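Local coordinates for protein calmodulin, putative (Toxoplasma gondii, PDB 6TJ6) that belongs to the calmodulin-like EF-hand family, binds calcium through a loop near its N-terminus, and here holds a chain of another protein, at residues A31-S34 against S38-P41; E92-M97 against E107-M112. All blocks are in the same frame, centred on the assembly; numbering follows the deposited sequence.

Contacts 1 and 2 come in series along the chain, the first closing well before the second opens. Their centres lie 20 Å apart and their nearest atoms about 11 Å apart, so they do not touch. Contact 1 joins the last turn of helix 26-34 to the loop leading into helix 41-46, while contact 2 packs helix 90-100 against helix 106-116. Each therefore sits where one helix-loop-helix unit passes to the next, in separate halves of the molecule, and each half has its own two-stranded antiparallel sheet, 22-24 with 50-52 and 88-89 with 123-124. Each contact also lies within reach of a chain of another protein, consistent with target binding by both halves.

Contact 1: A31-S34 against S38-P41; sequences AIRS and SPTP
Ile32 and Pro39 form the apolar heart of this contact, where the chain leaves the second helix of an EF-hand and turns back toward the next helix of the N-terminal half. The loop comes closest to the helix backbone at Ser38, whose CA is 5.8 Å from Arg33 CA. The Ser38 side chain starts off away from the helix, while its backbone N is hydrogen-bonded to Tyr67 OH.

Pro39 follows and carries the packing. Its CD lies 4.0 Å from Ile32 CG2: a chi1 of -63° puts Ile32 CG1 beside the backbone N and leaves CG2 anti to it, so a methyl rather than the longer CG1 arm meets the proline ring. Ile32 also packs on Phe56, Trp59 and Met60 of helix 53-64. The same CD also sits 4.3 Å from Arg33 CG, which brings the aliphatic base of the arginine alongside the ring. Beyond it the extended arginine chain runs out along the loop, and one water joins its tip to the backbone: Arg33 NH2 donates to the water over 2.8 Å, and the water donates to Pro39 O over another 2.8 Å. The water lies in the guanidinium plane, at its edge, a bridge that would favour this rotation of the flat group.

Thr40 then takes the N-cap position and Pro41 begins helix 41-46. Thr40 OG1 caps a backbone N just beyond Pro41, and in return Thr40 N is hydrogen-bonded to Glu43 OE1, as in a capping box.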
loop_
_atom_site.group_PDB
_atom_site.type_symbol
_atom_site.label_atom_id
_atom_site.label_comp_id
_atom_site.label_asym_id
_atom_site.label_seq_id
_atom_site.Cartn_x
_atom_site.Cartn_y
_atom_site.Cartn_z
ATOM N N ALA A 31 6.549 -0.098 -13.025
ATOM C CA ALA A 31 6.381 -1.234 -12.125
ATOM C C ALA A 31 7.439 -2.290 -12.402
ATOM O O ALA A 31 8.179 -2.699 -11.497
ATOM C CB ALA A 31 4.976 -1.822 -12.269
ATOM N N ILE A 32 7.580 -2.679 -13.672
ATOM C CA ILE A 32 8.569 -3.689 -14.024
ATOM C C ILE A 32 9.953 -3.235 -13.586
ATOM O O ILE A 32 10.654 -3.940 -12.844
ATOM C CB ILE A 32 8.513 -3.993 -15.531
ATOM C CG1 ILE A 32 7.144 -4.572 -15.892
ATOM C CG2 ILE A 32 9.618 -4.954 -15.926
ATOM C CD1 ILE A 32 6.902 -4.720 -17.383
ATOM N N ARG A 33 10.340 -2.017 -13.976
ATOM C CA ARG A 33 11.673 -1.546 -13.631
ATOM C C ARG A 33 11.843 -1.414 -12.127
ATOM O O ARG A 33 12.962 -1.554 -11.618
ATOM C CB ARG A 33 11.963 -0.210 -14.323
ATOM C CG ARG A 33 12.042 -0.311 -15.836
ATOM C CD ARG A 33 12.766 0.883 -16.447
ATOM N NE ARG A 33 12.999 0.699 -17.878
ATOM C CZ ARG A 33 12.548 1.515 -18.825
ATOM N NH1 ARG A 33 11.847 2.595 -18.501
ATOM N NH2 ARG A 33 12.807 1.254 -20.099
ATOM N N SER A 34 10.750 -1.185 -11.394
ATOM C CA SER A 34 10.877 -1.045 -9.949
ATOM C C SER A 34 11.323 -2.341 -9.287
ATOM O O SER A 34 11.856 -2.299 -8.172
ATOM C CB SER A 34 9.557 -0.571 -9.338
ATOM O OG SER A 34 8.614 -1.626 -9.252
ATOM N N SER A 38 15.084 -4.695 -16.451
ATOM C CA SER A 38 15.161 -3.815 -17.608
ATOM C C SER A 38 14.654 -4.562 -18.834
ATOM O O SER A 38 15.428 -5.272 -19.487
ATOM C CB SER A 38 16.594 -3.333 -17.842
ATOM O OG SER A 38 17.112 -2.681 -16.699
ATOM N N PRO A 39 13.373 -4.441 -19.174
ATOM C CA PRO A 39 12.857 -5.163 -20.340
ATOM C C PRO A 39 13.493 -4.667 -21.628
ATOM O O PRO A 39 13.855 -3.495 -21.761
ATOM C CB PRO A 39 11.353 -4.862 -20.310
ATOM C CG PRO A 39 11.243 -3.575 -19.562
ATOM C CD PRO A 39 12.337 -3.611 -18.533
ATOM N N THR A 40 13.641 -5.586 -22.578
ATOM C CA THR A 40 14.162 -5.233 -23.885
ATOM C C THR A 40 13.155 -4.358 -24.628
ATOM O O THR A 40 11.964 -4.360 -24.309
ATOM C CB THR A 40 14.467 -6.490 -24.696
ATOM O OG1 THR A 40 13.243 -7.162 -25.020
ATOM C CG2 THR A 40 15.369 -7.431 -23.905
ATOM N N PRO A 41 13.616 -3.579 -25.612
ATOM C CA PRO A 41 12.665 -2.792 -26.413
ATOM C C PRO A 41 11.634 -3.649 -27.125
ATOM O O PRO A 41 10.498 -3.199 -27.315
ATOM C CB PRO A 41 13.573 -2.046 -27.401
ATOM C CG PRO A 41 14.887 -1.956 -26.701
ATOM C CD PRO A 41 15.014 -3.245 -25.937
HETATM O O HOH W 1 14.107 -1.277 -20.062
#

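Contact 2: E92-M97 against E107-M112; sequences ELSQVM and EEVKAM
Met97 and Met112 meet tip to tip, with their CE methyls 3.6 Å apart, and form the tight end of a contact between helix 90-100 and helix 106-116. The two segments run nearly antiparallel, at 157°, with their axes 10.2 Å apart at closest approach. That spacing leaves the gap to be bridged by side chains, and no hydrogen bond crosses it. Met97 is bent at both chi2 and chi3: the chain first runs across the face of the contact, and the bend at chi3 then turns CE toward Met112. Met112 instead leaves its helix extended (CG anti to the backbone N, chi1 176°) and bends only at chi3 to bring its methyl to the same point.

Next to the methionines, Val109 points at the opposing helix. Its CG1 approaches Met97 CB at 4.0 Å, touching the root of that side chain while Met112 meets the end. Leu104, from the loop joining the helices, touches Met97, Val109 and Met112 alike and completes a buried apolar cluster.

The contact thins toward Ser94, a partly exposed residue that buries much less surface here than Met97 does. The same Val109 CG1 meets Ser94 OG at 4.0 Å, a contact between a methyl and a hydroxyl oxygen, although Ser94 and Val109 have the nearest CA atoms of the two segments, 6.7 Å apart.

Met112 also packs on an aromatic side chain of another protein's chain, and Met97 on an acidic one. Flexible methionines turned to a bound partner, between the exiting helix of one EF-hand and the entering helix of the next, recall the target-binding groove of a calmodulin lobe.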
loop_
_atom_site.group_PDB
_atom_site.type_symbol
_atom_site.label_atom_id
_atom_site.label_comp_id
_atom_site.label_asym_id
_atom_site.label_seq_id
_atom_site.Cartn_x
_atom_site.Cartn_y
_atom_site.Cartn_z
ATOM N N GLU A 92 29.707 10.720 -10.450
ATOM C CA GLU A 92 29.318 10.342 -11.806
ATOM C C GLU A 92 27.882 9.826 -11.835
ATOM O O GLU A 92 27.069 10.251 -12.670
ATOM C CB GLU A 92 30.283 9.288 -12.353
ATOM C CG GLU A 92 29.928 8.794 -13.746
ATOM C CD GLU A 92 30.986 7.881 -14.337
ATOM O OE1 GLU A 92 31.847 7.391 -13.577
ATOM O OE2 GLU A 92 30.959 7.660 -15.565
ATOM N N LEU A 93 27.553 8.909 -10.919
ATOM C CA LEU A 93 26.188 8.400 -10.837
ATOM C C LEU A 93 25.203 9.517 -10.527
ATOM O O LEU A 93 24.119 9.575 -11.116
ATOM C CB LEU A 93 26.096 7.296 -9.781
ATOM C CG LEU A 93 24.691 6.718 -9.579
ATOM C CD1 LEU A 93 24.182 6.073 -10.860
ATOM C CD2 LEU A 93 24.665 5.726 -8.426
ATOM N N SER A 94 25.560 10.413 -9.604
ATOM C CA SER A 94 24.681 11.532 -9.274
ATOM C C SER A 94 24.389 12.382 -10.505
ATOM O O SER A 94 23.227 12.692 -10.804
ATOM C CB SER A 94 25.314 12.388 -8.178
ATOM O OG SER A 94 24.495 13.504 -7.872
ATOM N N GLN A 95 25.440 12.766 -11.232
ATOM C CA GLN A 95 25.267 13.618 -12.402
ATOM C C GLN A 95 24.425 12.935 -13.472
ATOM O O GLN A 95 23.574 13.576 -14.100
ATOM C CB GLN A 95 26.628 14.027 -12.960
ATOM C CG GLN A 95 27.258 15.210 -12.242
ATOM C CD GLN A 95 28.656 15.525 -12.737
ATOM O OE1 GLN A 95 28.881 15.706 -13.936
ATOM N NE2 GLN A 95 29.606 15.587 -11.816
ATOM N N VAL A 96 24.636 11.635 -13.699
ATOM C CA VAL A 96 23.861 10.985 -14.757
ATOM C C VAL A 96 22.413 10.785 -14.321
ATOM O O VAL A 96 21.491 10.886 -15.143
ATOM C CB VAL A 96 24.514 9.661 -15.198
ATOM C CG1 VAL A 96 25.939 9.905 -15.684
ATOM C CG2 VAL A 96 24.488 8.633 -14.083
ATOM N N MET A 97 22.181 10.520 -13.030
ATOM C CA MET A 97 20.815 10.454 -12.522
ATOM C C MET A 97 20.102 11.781 -12.722
ATOM O O MET A 97 18.925 11.814 -13.100
ATOM C CB MET A 97 20.817 10.075 -11.039
ATOM C CG MET A 97 21.270 8.657 -10.724
ATOM S SD MET A 97 20.028 7.409 -11.093
ATOM C CE MET A 97 18.671 8.004 -10.093
ATOM N N GLU A 107 16.840 15.947 -4.059
ATOM C CA GLU A 107 17.033 15.451 -2.699
ATOM C C GLU A 107 16.973 13.928 -2.648
ATOM O O GLU A 107 17.731 13.294 -1.905
ATOM C CB GLU A 107 15.987 16.063 -1.767
ATOM C CG GLU A 107 16.555 17.066 -0.777
ATOM C CD GLU A 107 15.527 18.085 -0.323
ATOM O OE1 GLU A 107 14.333 17.902 -0.640
ATOM O OE2 GLU A 107 15.919 19.067 0.339
ATOM N N GLU A 108 16.074 13.323 -3.426
ATOM C CA GLU A 108 15.988 11.865 -3.470
ATOM C C GLU A 108 17.281 11.260 -4.011
ATOM O O GLU A 108 17.798 10.269 -3.468
ATOM C CB GLU A 108 14.783 11.454 -4.319
ATOM C CG GLU A 108 13.461 12.063 -3.832
ATOM C CD GLU A 108 12.350 12.010 -4.871
ATOM O OE1 GLU A 108 12.642 11.739 -6.051
ATOM O OE2 GLU A 108 11.179 12.244 -4.509
ATOM N N VAL A 109 17.822 11.859 -5.075
ATOM C CA VAL A 109 19.110 11.437 -5.621
ATOM C C VAL A 109 20.190 11.504 -4.546
ATOM O O VAL A 109 20.899 10.519 -4.285
ATOM C CB VAL A 109 19.467 12.301 -6.847
ATOM C CG1 VAL A 109 20.808 11.899 -7.424
ATOM C CG2 VAL A 109 18.387 12.184 -7.908
ATOM N N LYS A 110 20.322 12.668 -3.903
ATOM C CA LYS A 110 21.328 12.863 -2.858
ATOM C C LYS A 110 21.194 11.828 -1.743
ATOM O O LYS A 110 22.199 11.292 -1.251
ATOM C CB LYS A 110 21.197 14.283 -2.302
ATOM N N ALA A 111 19.958 11.531 -1.337
ATOM C CA ALA A 111 19.732 10.525 -0.306
ATOM C C ALA A 111 20.241 9.161 -0.754
ATOM O O ALA A 111 20.916 8.454 0.005
ATOM C CB ALA A 111 18.245 10.460 0.044
ATOM N N MET A 112 19.919 8.771 -1.991
ATOM C CA MET A 112 20.423 7.508 -2.525
ATOM C C MET A 112 21.947 7.459 -2.485
ATOM O O MET A 112 22.539 6.437 -2.109
ATOM C CB MET A 112 19.928 7.307 -3.955
ATOM C CG MET A 112 20.484 6.071 -4.642
ATOM S SD MET A 112 20.424 6.222 -6.433
ATOM C CE MET A 112 18.815 6.973 -6.640
#